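Local coordinates for protein transcription regulator (PDB 3CLK) that probably regulates transcription as a dimer, in the manner of LacI/GalR-type regulators, through a two-lobed periplasmic-binding-protein-like domain that probably senses a small-molecule effector, at residues 195-200 and 217-222; 117-122 and 234-239; 79-84 and 91-96. All coordinates share one frame; numbering follows the deposited sequence.

Going from the N terminus, interaction 3 closes first: a short loop brings strand 91-94 back against helix 78-86 in the lobe built on the all-parallel sheet. The chain then enters the other lobe, where helix segment 117-122 opens the long loop of interaction 2. Within that loop, interaction 1 opens at 195-200 and is complete by 217-222, before 234-239 closes interaction 2. Nothing crosses. Interactions 1 and 2 share the mixed sheet through neighbouring strands 216-219 and 234-237, with the backbone pair S219 O and I236 N 2.8 Å apart. Interaction 3 touches neither, and its centre lies about 28 Å from that of interaction 1, across the middle of the chain.

Interaction 1: 195-200 and 217-222; sequences MTAIGI and IVSIDG
No ring or other flat group takes part where A197 and I200 meet I217 and S219; it is methyl against methyl, with one hydroxyl beside them. The tightest pair is I200 CG2 against I217 CD1 at 3.6 Å, the two isoleucines running past each other in opposite senses. In I217, CG1 lies beside the backbone N and the chain then extends (chi2 175°), which carries CD1 out under the helix. One turn back, A197 CB sits 3.7 Å from S219 OG and equally near S219 CB, with I217 CG2 a looser neighbour at 4.2 Å. The small A197 side chain is consistent with the close approach of the segment axes, 8.3 Å; they run at 160°, nearly antiparallel. That is the return leg of a beta-alpha-beta unit, strand 188-191, helix 194-206, strand 216-219, in the periplasmic-binding-protein-like fold. V218, between the two contact residues, faces helix 109-121 across the sheet. S219 OG hydrogen-bonds to D194 OD1, at the start of the helix, so this buried hydroxyl has its polar partner there and meets A197 through dispersion contact alone.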
HETATM    1  N   MSE B 195      -7.002   6.234   3.694  1.00 17.40           N
HETATM    2  CA  MSE B 195      -7.972   5.183   3.387  1.00 16.85           C
HETATM    3  C   MSE B 195      -9.323   5.527   4.022  1.00 16.12           C
HETATM    4  O   MSE B 195     -10.380   5.239   3.458  1.00 15.33           O
HETATM    5  CB  MSE B 195      -7.503   3.813   3.909  1.00 20.47           C
HETATM    6  CG  MSE B 195      -6.312   3.225   3.172  1.00 26.98           C
HETATM    7 SE   MSE B 195      -6.706   3.072   1.275  1.00 41.18          SE
HETATM    8  CE  MSE B 195      -8.259   1.933   1.364  1.00 30.41           C
ATOM      9  N   THR B 196      -9.293   6.119   5.209  1.00 13.84           N
ATOM     10  CA  THR B 196     -10.534   6.505   5.874  1.00 14.51           C
ATOM     11  C   THR B 196     -11.209   7.592   5.029  1.00 12.74           C
ATOM     12  O   THR B 196     -12.424   7.576   4.820  1.00 14.21           O
ATOM     13  CB  THR B 196     -10.255   7.007   7.317  1.00 14.80           C
ATOM     14  OG1 THR B 196      -9.835   5.895   8.126  1.00 16.90           O
ATOM     15  CG2 THR B 196     -11.522   7.626   7.945  1.00 11.29           C
ATOM     16  N   ALA B 197     -10.412   8.519   4.511  1.00 12.46           N
ATOM     17  CA  ALA B 197     -10.946   9.594   3.684  1.00 11.43           C
ATOM     18  C   ALA B 197     -11.610   9.049   2.424  1.00 11.71           C
ATOM     19  O   ALA B 197     -12.631   9.567   1.974  1.00 13.01           O
ATOM     20  CB  ALA B 197      -9.831  10.552   3.305  1.00  9.58           C
ATOM     21  N   ILE B 198     -11.043   8.001   1.846  1.00 10.30           N
ATOM     22  CA  ILE B 198     -11.637   7.461   0.640  1.00 13.05           C
ATOM     23  C   ILE B 198     -13.002   6.861   0.974  1.00 13.80           C
ATOM     24  O   ILE B 198     -13.945   7.016   0.205  1.00 15.99           O
ATOM     25  CB  ILE B 198     -10.710   6.421  -0.028  1.00 13.36           C
ATOM     26  CG1 ILE B 198      -9.367   7.072  -0.373  1.00 14.64           C
ATOM     27  CG2 ILE B 198     -11.334   5.919  -1.335  1.00 13.35           C
ATOM     28  CD1 ILE B 198      -8.397   6.131  -1.049  1.00 19.53           C
ATOM     29  N   GLY B 199     -13.115   6.208   2.133  1.00 14.78           N
ATOM     30  CA  GLY B 199     -14.391   5.627   2.533  1.00 12.59           C
ATOM     31  C   GLY B 199     -15.438   6.717   2.737  1.00 14.64           C
ATOM     32  O   GLY B 199     -16.597   6.586   2.329  1.00 13.96           O
ATOM     33  N   ILE B 200     -15.030   7.805   3.378  1.00 13.53           N
ATOM     34  CA  ILE B 200     -15.925   8.933   3.611  1.00 15.10           C
ATOM     35  C   ILE B 200     -16.367   9.472   2.257  1.00 15.79           C
ATOM     36  O   ILE B 200     -17.554   9.710   2.020  1.00 15.45           O
ATOM     37  CB  ILE B 200     -15.203  10.075   4.361  1.00 13.24           C
ATOM     38  CG1 ILE B 200     -14.865   9.632   5.783  1.00 17.72           C
ATOM     39  CG2 ILE B 200     -16.079  11.341   4.374  1.00 14.76           C
ATOM     40  CD1 ILE B 200     -13.947  10.591   6.520  1.00 14.84           C
ATOM     41  N   ILE B 217     -13.416  17.626   2.555  1.00 15.85           N
ATOM     42  CA  ILE B 217     -12.755  16.534   3.266  1.00 15.81           C
ATOM     43  C   ILE B 217     -11.258  16.787   3.320  1.00 14.75           C
ATOM     44  O   ILE B 217     -10.651  17.094   2.303  1.00 14.16           O
ATOM     45  CB  ILE B 217     -12.966  15.167   2.567  1.00 14.69           C
ATOM     46  CG1 ILE B 217     -14.450  14.794   2.561  1.00 15.87           C
ATOM     47  CG2 ILE B 217     -12.135  14.098   3.277  1.00 15.15           C
ATOM     48  CD1 ILE B 217     -14.757  13.518   1.794  1.00 18.77           C
ATOM     49  N   VAL B 218     -10.677  16.667   4.515  1.00 14.59           N
ATOM     50  CA  VAL B 218      -9.240  16.834   4.713  1.00 13.11           C
ATOM     51  C   VAL B 218      -8.699  15.499   5.236  1.00 15.43           C
ATOM     52  O   VAL B 218      -9.143  14.993   6.276  1.00 12.47           O
ATOM     53  CB  VAL B 218      -8.919  17.935   5.749  1.00 13.91           C
ATOM     54  CG1 VAL B 218      -7.426  17.961   6.024  1.00 11.52           C
ATOM     55  CG2 VAL B 218      -9.377  19.302   5.220  1.00 13.02           C
ATOM     56  N   SER B 219      -7.734  14.934   4.519  1.00 12.88           N
ATOM     57  CA  SER B 219      -7.156  13.660   4.903  1.00 15.20           C
ATOM     58  C   SER B 219      -5.865  13.833   5.700  1.00 16.24           C
ATOM     59  O   SER B 219      -5.140  14.811   5.525  1.00 16.53           O
ATOM     60  CB  SER B 219      -6.880  12.829   3.640  1.00 16.97           C
ATOM     61  OG  SER B 219      -6.359  11.556   3.961  1.00 18.33           O
ATOM     62  N   ILE B 220      -5.594  12.892   6.597  1.00 16.55           N
ATOM     63  CA  ILE B 220      -4.359  12.928   7.377  1.00 16.54           C
ATOM     64  C   ILE B 220      -3.480  11.814   6.824  1.00 16.69           C
ATOM     65  O   ILE B 220      -3.950  10.694   6.636  1.00 17.50           O
ATOM     66  CB  ILE B 220      -4.604  12.671   8.880  1.00 17.64           C
ATOM     67  CG1 ILE B 220      -5.353  13.855   9.495  1.00 17.46           C
ATOM     68  CG2 ILE B 220      -3.268  12.499   9.617  1.00 15.67           C
ATOM     69  CD1 ILE B 220      -5.850  13.569  10.907  1.00 16.81           C
ATOM     70  N   ASP B 221      -2.223  12.159   6.554  1.00 14.85           N
ATOM     71  CA  ASP B 221      -1.173  11.276   6.026  1.00 17.20           C
ATOM     72  C   ASP B 221      -0.622  11.786   4.694  1.00 16.49           C
ATOM     73  O   ASP B 221       0.570  12.059   4.586  1.00 17.55           O
ATOM     74  CB  ASP B 221      -1.641   9.815   5.885  1.00 17.88           C
ATOM     75  CG  ASP B 221      -1.704   9.087   7.231  1.00 21.17           C
ATOM     76  OD1 ASP B 221      -1.001   9.497   8.182  1.00 21.78           O
ATOM     77  OD2 ASP B 221      -2.451   8.097   7.339  1.00 23.40           O
ATOM     78  N   GLY B 222      -1.481  11.923   3.687  1.00 18.68           N
ATOM     79  CA  GLY B 222      -1.030  12.421   2.394  1.00 17.93           C
ATOM     80  C   GLY B 222      -0.150  11.499   1.561  1.00 18.80           C
ATOM     81  O   GLY B 222       0.798  11.954   0.910  1.00 20.04           O
TER

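Interaction 2: 117-122 and 234-239; sequences TNLLIN and TSISQD
L119 overlaps strand 234-237 with a single methyl, CD1, which lies over both T234 and I236. It reaches T234 CG2 at 4.0 Å and I236 CD1 at 4.2 Å. The leucine approaches T234 at a slant, whereas it passes alongside I236 with the two side chains running in opposite directions. The leucine is stretched out from the helix: CG is anti to the backbone N (chi1 -168°), and this long reach bridges a wide gap, since the nearest alpha carbons, L119 CA and I236 CA, are still 9.1 Å apart. On the strand side, T234 turns its CG2 methyl toward the leucine, while its OG1 takes a hydrogen bond from the backbone N of R275. Its polar and apolar branches therefore have separate jobs.

The contact packs helix 109-121 against the mixed sheet of the periplasmic-binding-protein-like fold, on the face away from helix 194-206. V218 of the neighbouring strand and P272 of the antiparallel strand 271-273 also touch L119, so the leucine rests on three adjacent strands. Alternation along the strand sorts the chemistry: T234 and I236 look to the helix, whereas S235 and S237 lie on the other face, their OG atoms hydrogen-bonded to each other at 3.1 Å. S235 OG also meets R275 NH1. Farther on, D239 caps helix 240-256 through Q242 N.

No hydrogen bond joins the two segments. Helix and strand are held together here by dispersion between methyl groups, a contact without strict directionality, while the T234 hydroxyl is met by R275 N and those of S235 and S237 by each other.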
ATOM      1  N   THR B 117      -7.925  20.772  11.143  1.00 19.32           N
ATOM      2  CA  THR B 117      -9.143  21.472  11.506  1.00 20.62           C
ATOM      3  C   THR B 117      -9.111  22.951  11.128  1.00 20.24           C
ATOM      4  O   THR B 117     -10.088  23.476  10.590  1.00 19.34           O
ATOM      5  CB  THR B 117      -9.415  21.319  13.012  1.00 21.38           C
ATOM      6  OG1 THR B 117      -9.371  19.927  13.358  1.00 19.40           O
ATOM      7  CG2 THR B 117     -10.784  21.876  13.364  1.00 21.19           C
ATOM      8  N   ASN B 118      -7.999  23.623  11.404  1.00 19.57           N
ATOM      9  CA  ASN B 118      -7.887  25.038  11.061  1.00 20.11           C
ATOM     10  C   ASN B 118      -7.949  25.248   9.555  1.00 19.06           C
ATOM     11  O   ASN B 118      -8.419  26.287   9.089  1.00 21.75           O
ATOM     12  CB  ASN B 118      -6.590  25.632  11.620  1.00 18.22           C
ATOM     13  CG  ASN B 118      -6.730  26.056  13.069  1.00 20.31           C
ATOM     14  OD1 ASN B 118      -5.736  26.257  13.774  1.00 22.88           O
ATOM     15  ND2 ASN B 118      -7.971  26.210  13.519  1.00 15.50           N
ATOM     16  N   LEU B 119      -7.473  24.267   8.794  1.00 18.84           N
ATOM     17  CA  LEU B 119      -7.504  24.371   7.339  1.00 20.07           C
ATOM     18  C   LEU B 119      -8.954  24.587   6.890  1.00 20.87           C
ATOM     19  O   LEU B 119      -9.226  25.411   6.006  1.00 20.34           O
ATOM     20  CB  LEU B 119      -6.918  23.102   6.703  1.00 22.83           C
ATOM     21  CG  LEU B 119      -6.608  23.128   5.198  1.00 24.87           C
ATOM     22  CD1 LEU B 119      -5.678  21.975   4.840  1.00 23.54           C
ATOM     23  CD2 LEU B 119      -7.906  23.056   4.394  1.00 23.91           C
ATOM     24  N   LEU B 120      -9.886  23.855   7.498  1.00 17.41           N
ATOM     25  CA  LEU B 120     -11.301  23.996   7.157  1.00 17.40           C
ATOM     26  C   LEU B 120     -11.865  25.286   7.763  1.00 16.75           C
ATOM     27  O   LEU B 120     -12.622  26.007   7.111  1.00 14.85           O
ATOM     28  CB  LEU B 120     -12.103  22.783   7.659  1.00 17.86           C
ATOM     29  CG  LEU B 120     -11.795  21.437   6.982  1.00 19.69           C
ATOM     30  CD1 LEU B 120     -12.511  20.295   7.703  1.00 21.13           C
ATOM     31  CD2 LEU B 120     -12.233  21.495   5.533  1.00 17.96           C
ATOM     32  N   ILE B 121     -11.491  25.579   9.007  1.00 17.64           N
ATOM     33  CA  ILE B 121     -11.967  26.789   9.667  1.00 17.36           C
ATOM     34  C   ILE B 121     -11.575  28.022   8.855  1.00 18.91           C
ATOM     35  O   ILE B 121     -12.380  28.938   8.679  1.00 19.71           O
ATOM     36  CB  ILE B 121     -11.392  26.925  11.097  1.00 17.66           C
ATOM     37  CG1 ILE B 121     -12.006  25.861  12.014  1.00 16.80           C
ATOM     38  CG2 ILE B 121     -11.692  28.316  11.646  1.00 17.09           C
ATOM     39  CD1 ILE B 121     -11.300  25.727  13.369  1.00 19.19           C
ATOM     40  N   ASN B 122     -10.340  28.049   8.364  1.00 20.77           N
ATOM     41  CA  ASN B 122      -9.883  29.186   7.572  1.00 21.74           C
ATOM     42  C   ASN B 122     -10.578  29.268   6.211  1.00 24.00           C
ATOM     43  O   ASN B 122     -10.534  30.308   5.538  1.00 21.19           O
ATOM     44  CB  ASN B 122      -8.365  29.131   7.406  1.00 18.62           C
ATOM     45  CG  ASN B 122      -7.636  29.355   8.724  1.00 21.13           C
ATOM     46  OD1 ASN B 122      -8.168  29.995   9.630  1.00 18.38           O
ATOM     47  ND2 ASN B 122      -6.417  28.848   8.828  1.00 17.18           N
ATOM     48  N   THR B 234      -7.224  16.670  -0.342  1.00 16.15           N
ATOM     49  CA  THR B 234      -6.372  17.669   0.268  1.00 16.97           C
ATOM     50  C   THR B 234      -5.965  16.982   1.555  1.00 18.07           C
ATOM     51  O   THR B 234      -6.765  16.260   2.164  1.00 14.48           O
ATOM     52  CB  THR B 234      -7.139  18.960   0.592  1.00 17.37           C
ATOM     53  OG1 THR B 234      -7.400  19.660  -0.625  1.00 19.70           O
ATOM     54  CG2 THR B 234      -6.327  19.862   1.519  1.00 16.78           C
ATOM     55  N   SER B 235      -4.734  17.198   1.988  1.00 19.34           N
ATOM     56  CA  SER B 235      -4.293  16.512   3.183  1.00 18.03           C
ATOM     57  C   SER B 235      -3.257  17.237   4.004  1.00 19.41           C
ATOM     58  O   SER B 235      -2.672  18.235   3.576  1.00 17.19           O
ATOM     59  CB  SER B 235      -3.707  15.158   2.786  1.00 23.25           C
ATOM     60  OG  SER B 235      -2.528  15.339   2.010  1.00 22.69           O
ATOM     61  N   ILE B 236      -3.065  16.718   5.212  1.00 17.44           N
ATOM     62  CA  ILE B 236      -2.041  17.197   6.120  1.00 18.13           C
ATOM     63  C   ILE B 236      -1.081  16.039   5.926  1.00 18.85           C
ATOM     64  O   ILE B 236      -1.329  14.917   6.391  1.00 18.83           O
ATOM     65  CB  ILE B 236      -2.537  17.260   7.576  1.00 15.70           C
ATOM     66  CG1 ILE B 236      -3.611  18.341   7.705  1.00 15.13           C
ATOM     67  CG2 ILE B 236      -1.367  17.562   8.516  1.00 18.22           C
ATOM     68  CD1 ILE B 236      -3.158  19.727   7.253  1.00 19.70           C
ATOM     69  N   SER B 237      -0.005  16.298   5.195  1.00 18.55           N
ATOM     70  CA  SER B 237       0.955  15.259   4.871  1.00 20.18           C
ATOM     71  C   SER B 237       2.068  15.120   5.884  1.00 21.20           C
ATOM     72  O   SER B 237       2.619  16.116   6.354  1.00 21.92           O
ATOM     73  CB  SER B 237       1.538  15.528   3.487  1.00 19.78           C
ATOM     74  OG  SER B 237       0.485  15.688   2.554  1.00 20.22           O
ATOM     75  N   GLN B 238       2.376  13.873   6.231  1.00 21.03           N
ATOM     76  CA  GLN B 238       3.440  13.580   7.182  1.00 22.25           C
ATOM     77  C   GLN B 238       4.661  13.253   6.343  1.00 21.85           C
ATOM     78  O   GLN B 238       4.539  12.671   5.263  1.00 20.64           O
ATOM     79  CB  GLN B 238       3.093  12.359   8.047  1.00 21.05           C
ATOM     80  CG  GLN B 238       1.828  12.494   8.871  1.00 22.49           C
ATOM     81  CD  GLN B 238       1.723  11.410   9.935  1.00 22.31           C
ATOM     82  OE1 GLN B 238       2.570  11.319  10.819  1.00 25.56           O
ATOM     83  NE2 GLN B 238       0.690  10.582   9.846  1.00 19.57           N
ATOM     84  N   ASP B 239       5.836  13.619   6.837  1.00 22.36           N
ATOM     85  CA  ASP B 239       7.055  13.339   6.102  1.00 23.59           C
ATOM     86  C   ASP B 239       7.607  11.995   6.547  1.00 24.22           C
ATOM     87  O   ASP B 239       8.638  11.936   7.220  1.00 24.73           O
ATOM     88  CB  ASP B 239       8.092  14.434   6.345  1.00 25.51           C
ATOM     89  CG  ASP B 239       9.234  14.379   5.350  1.00 25.82           C
ATOM     90  OD1 ASP B 239       9.465  13.305   4.765  1.00 24.58           O
ATOM     91  OD2 ASP B 239       9.907  15.411   5.155  1.00 31.27           O
TER

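Interaction 3: 79-84 and 91-96; sequences DNLQLL and YCFLSM
The last leg of a beta-alpha-beta unit, strand 68-72, helix 78-86 and strand 91-94, is where this contact lies, at the all-parallel sheet of the N-terminal lobe in the periplasmic-binding-protein-like fold. Two leucines a turn apart on the helix meet two aromatic rings at every second position of the strand, with C92 between them turned away: L84 on Y91 and L81 on F93. About 177 Å² is buried between the segments.

L84 makes the closer pair. Its CD2 sits over one face of the Y91 ring in a CH-pi contact, 4.1 Å from the ring centroid and 26° off the normal, while its CG rides 4.0 Å above the ring plane, shifted toward the rim. CG and CD2 of the leucine therefore lie over the CG end of the ring, near the backbone, and not over the hydroxyl end. Y91 presents that face because its CG sits between the backbone N and the carbonyl carbon (chi1 74°). L84 also rests on I69 and L71 of strand 68-72, which puts it between helix and sheet. Cut back to an alanine, L84 would lose CG and CD2, which would probably leave that face of the Y91 ring without its methyl cover and open a gap next to I69 and L71.

L81 plays a lighter part. Its CB does not head for the strand, but the branched end swings nearer. F93 is engaged more broadly by its surroundings, with R102 in a cation-pi contact and F98 meeting it edge-to-face, so the leucine supplies just one side of its setting. The apolar contact closes at the ring's edge, near its plane, where L81 CD1 stands 4.4 Å from F93 CZ.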
ATOM      1  N   ASP B  79       5.377  -5.958  28.616  1.00 45.02           N
ATOM      2  CA  ASP B  79       6.439  -6.954  28.709  1.00 45.44           C
ATOM      3  C   ASP B  79       7.303  -7.042  27.454  1.00 43.97           C
ATOM      4  O   ASP B  79       8.510  -7.266  27.547  1.00 44.13           O
ATOM      5  CB  ASP B  79       5.852  -8.333  29.035  1.00 46.97           C
ATOM      6  CG  ASP B  79       5.151  -8.359  30.383  1.00 47.92           C
ATOM      7  OD1 ASP B  79       5.679  -7.752  31.337  1.00 49.44           O
ATOM      8  OD2 ASP B  79       4.082  -8.993  30.491  1.00 48.98           O
ATOM      9  N   ASN B  80       6.697  -6.878  26.282  1.00 41.45           N
ATOM     10  CA  ASN B  80       7.468  -6.933  25.046  1.00 37.99           C
ATOM     11  C   ASN B  80       8.404  -5.729  24.959  1.00 35.57           C
ATOM     12  O   ASN B  80       9.455  -5.798  24.326  1.00 34.99           O
ATOM     13  CB  ASN B  80       6.538  -6.974  23.833  1.00 38.37           C
ATOM     14  CG  ASN B  80       6.101  -8.385  23.483  1.00 39.81           C
ATOM     15  OD1 ASN B  80       4.916  -8.653  23.265  1.00 39.30           O
ATOM     16  ND2 ASN B  80       7.063  -9.299  23.420  1.00 38.85           N
ATOM     17  N   LEU B  81       8.019  -4.635  25.610  1.00 34.45           N
ATOM     18  CA  LEU B  81       8.822  -3.421  25.626  1.00 35.96           C
ATOM     19  C   LEU B  81      10.029  -3.594  26.545  1.00 38.13           C
ATOM     20  O   LEU B  81      11.145  -3.220  26.180  1.00 37.83           O
ATOM     21  CB  LEU B  81       7.984  -2.232  26.093  1.00 34.60           C
ATOM     22  CG  LEU B  81       8.725  -0.910  26.335  1.00 35.11           C
ATOM     23  CD1 LEU B  81       9.518  -0.508  25.099  1.00 33.95           C
ATOM     24  CD2 LEU B  81       7.712   0.166  26.694  1.00 35.84           C
ATOM     25  N   GLN B  82       9.811  -4.151  27.736  1.00 39.61           N
ATOM     26  CA  GLN B  82      10.924  -4.371  28.662  1.00 42.01           C
ATOM     27  C   GLN B  82      11.856  -5.382  28.001  1.00 40.97           C
ATOM     28  O   GLN B  82      13.066  -5.366  28.212  1.00 40.65           O
ATOM     29  CB  GLN B  82      10.435  -4.920  30.008  1.00 44.45           C
ATOM     30  CG  GLN B  82       9.614  -6.193  29.903  1.00 49.85           C
ATOM     31  CD  GLN B  82       9.778  -7.111  31.103  1.00 52.74           C
ATOM     32  OE1 GLN B  82       9.592  -6.701  32.250  1.00 54.11           O
ATOM     33  NE2 GLN B  82      10.126  -8.366  30.839  1.00 54.01           N
ATOM     34  N   LEU B  83      11.276  -6.257  27.190  1.00 40.09           N
ATOM     35  CA  LEU B  83      12.047  -7.265  26.487  1.00 40.22           C
ATOM     36  C   LEU B  83      13.036  -6.596  25.527  1.00 39.86           C
ATOM     37  O   LEU B  83      14.231  -6.885  25.554  1.00 40.32           O
ATOM     38  CB  LEU B  83      11.104  -8.198  25.729  1.00 40.53           C
ATOM     39  CG  LEU B  83      11.697  -9.357  24.926  1.00 42.71           C
ATOM     40  CD1 LEU B  83      12.158  -8.872  23.565  1.00 44.15           C
ATOM     41  CD2 LEU B  83      12.843  -9.988  25.712  1.00 44.53           C
ATOM     42  N   LEU B  84      12.533  -5.703  24.682  1.00 38.33           N
ATOM     43  CA  LEU B  84      13.384  -4.997  23.732  1.00 37.30           C
ATOM     44  C   LEU B  84      14.383  -4.116  24.474  1.00 36.93           C
ATOM     45  O   LEU B  84      15.526  -3.972  24.056  1.00 37.33           O
ATOM     46  CB  LEU B  84      12.534  -4.126  22.795  1.00 35.77           C
ATOM     47  CG  LEU B  84      13.268  -3.157  21.857  1.00 35.12           C
ATOM     48  CD1 LEU B  84      14.212  -3.913  20.936  1.00 33.91           C
ATOM     49  CD2 LEU B  84      12.243  -2.373  21.047  1.00 35.18           C
ATOM     50  N   TYR B  91      17.407   1.176  19.722  1.00 25.23           N
ATOM     51  CA  TYR B  91      16.106   1.143  19.069  1.00 26.23           C
ATOM     52  C   TYR B  91      15.438   2.511  19.084  1.00 26.14           C
ATOM     53  O   TYR B  91      15.774   3.371  19.899  1.00 26.37           O
ATOM     54  CB  TYR B  91      15.198   0.108  19.752  1.00 26.04           C
ATOM     55  CG  TYR B  91      14.681   0.553  21.100  1.00 28.40           C
ATOM     56  CD1 TYR B  91      13.495   1.279  21.204  1.00 28.69           C
ATOM     57  CD2 TYR B  91      15.405   0.303  22.267  1.00 29.91           C
ATOM     58  CE1 TYR B  91      13.041   1.751  22.433  1.00 28.84           C
ATOM     59  CE2 TYR B  91      14.961   0.775  23.508  1.00 28.19           C
ATOM     60  CZ  TYR B  91      13.777   1.497  23.578  1.00 30.32           C
ATOM     61  OH  TYR B  91      13.325   1.973  24.788  1.00 30.19           O
ATOM     62  N   CYS B  92      14.487   2.697  18.171  1.00 24.15           N
ATOM     63  CA  CYS B  92      13.748   3.946  18.060  1.00 22.30           C
ATOM     64  C   CYS B  92      12.420   3.663  17.366  1.00 21.78           C
ATOM     65  O   CYS B  92      12.367   2.896  16.401  1.00 17.72           O
ATOM     66  CB  CYS B  92      14.547   4.968  17.247  1.00 21.81           C
ATOM     67  SG  CYS B  92      13.858   6.654  17.239  1.00 25.61           S
ATOM     68  N   PHE B  93      11.350   4.265  17.877  1.00 20.98           N
ATOM     69  CA  PHE B  93      10.025   4.100  17.288  1.00 24.16           C
ATOM     70  C   PHE B  93       9.809   5.174  16.220  1.00 23.59           C
ATOM     71  O   PHE B  93      10.239   6.317  16.390  1.00 24.85           O
ATOM     72  CB  PHE B  93       8.935   4.229  18.359  1.00 23.98           C
ATOM     73  CG  PHE B  93       8.824   3.032  19.266  1.00 26.91           C
ATOM     74  CD1 PHE B  93       9.750   2.819  20.283  1.00 25.90           C
ATOM     75  CD2 PHE B  93       7.787   2.117  19.102  1.00 25.07           C
ATOM     76  CE1 PHE B  93       9.640   1.706  21.128  1.00 28.15           C
ATOM     77  CE2 PHE B  93       7.667   1.004  19.936  1.00 26.08           C
ATOM     78  CZ  PHE B  93       8.593   0.795  20.950  1.00 28.59           C
ATOM     79  N   LEU B  94       9.152   4.800  15.127  1.00 19.90           N
ATOM     80  CA  LEU B  94       8.867   5.736  14.044  1.00 20.97           C
ATOM     81  C   LEU B  94       7.356   5.867  13.814  1.00 22.30           C
ATOM     82  O   LEU B  94       6.614   4.881  13.908  1.00 20.28           O
ATOM     83  CB  LEU B  94       9.530   5.283  12.734  1.00 19.73           C
ATOM     84  CG  LEU B  94      11.051   5.095  12.709  1.00 21.69           C
ATOM     85  CD1 LEU B  94      11.509   4.700  11.309  1.00 20.04           C
ATOM     86  CD2 LEU B  94      11.728   6.383  13.144  1.00 19.87           C
ATOM     87  N   SER B  95       6.922   7.093  13.523  1.00 20.83           N
ATOM     88  CA  SER B  95       5.523   7.411  13.244  1.00 23.29           C
ATOM     89  C   SER B  95       4.569   7.230  14.424  1.00 24.97           C
ATOM     90  O   SER B  95       3.360   7.077  14.231  1.00 23.82           O
ATOM     91  CB  SER B  95       5.041   6.573  12.059  1.00 21.28           C
ATOM     92  OG  SER B  95       4.039   7.265  11.342  1.00 28.34           O
HETATM   93  N   MSE B  96       5.109   7.258  15.639  1.00 26.90           N
HETATM   94  CA  MSE B  96       4.295   7.107  16.839  1.00 30.24           C
HETATM   95  C   MSE B  96       4.954   7.792  18.034  1.00 30.27           C
HETATM   96  O   MSE B  96       6.152   7.644  18.258  1.00 31.92           O
HETATM   97  CB  MSE B  96       4.082   5.616  17.143  1.00 34.73           C
HETATM   98  CG  MSE B  96       3.208   5.328  18.357  1.00 41.41           C
HETATM   99 SE   MSE B  96       3.048   3.414  18.699  1.00 52.37          SE
HETATM  100  CE  MSE B  96       1.538   3.047  17.545  1.00 48.17           C
TER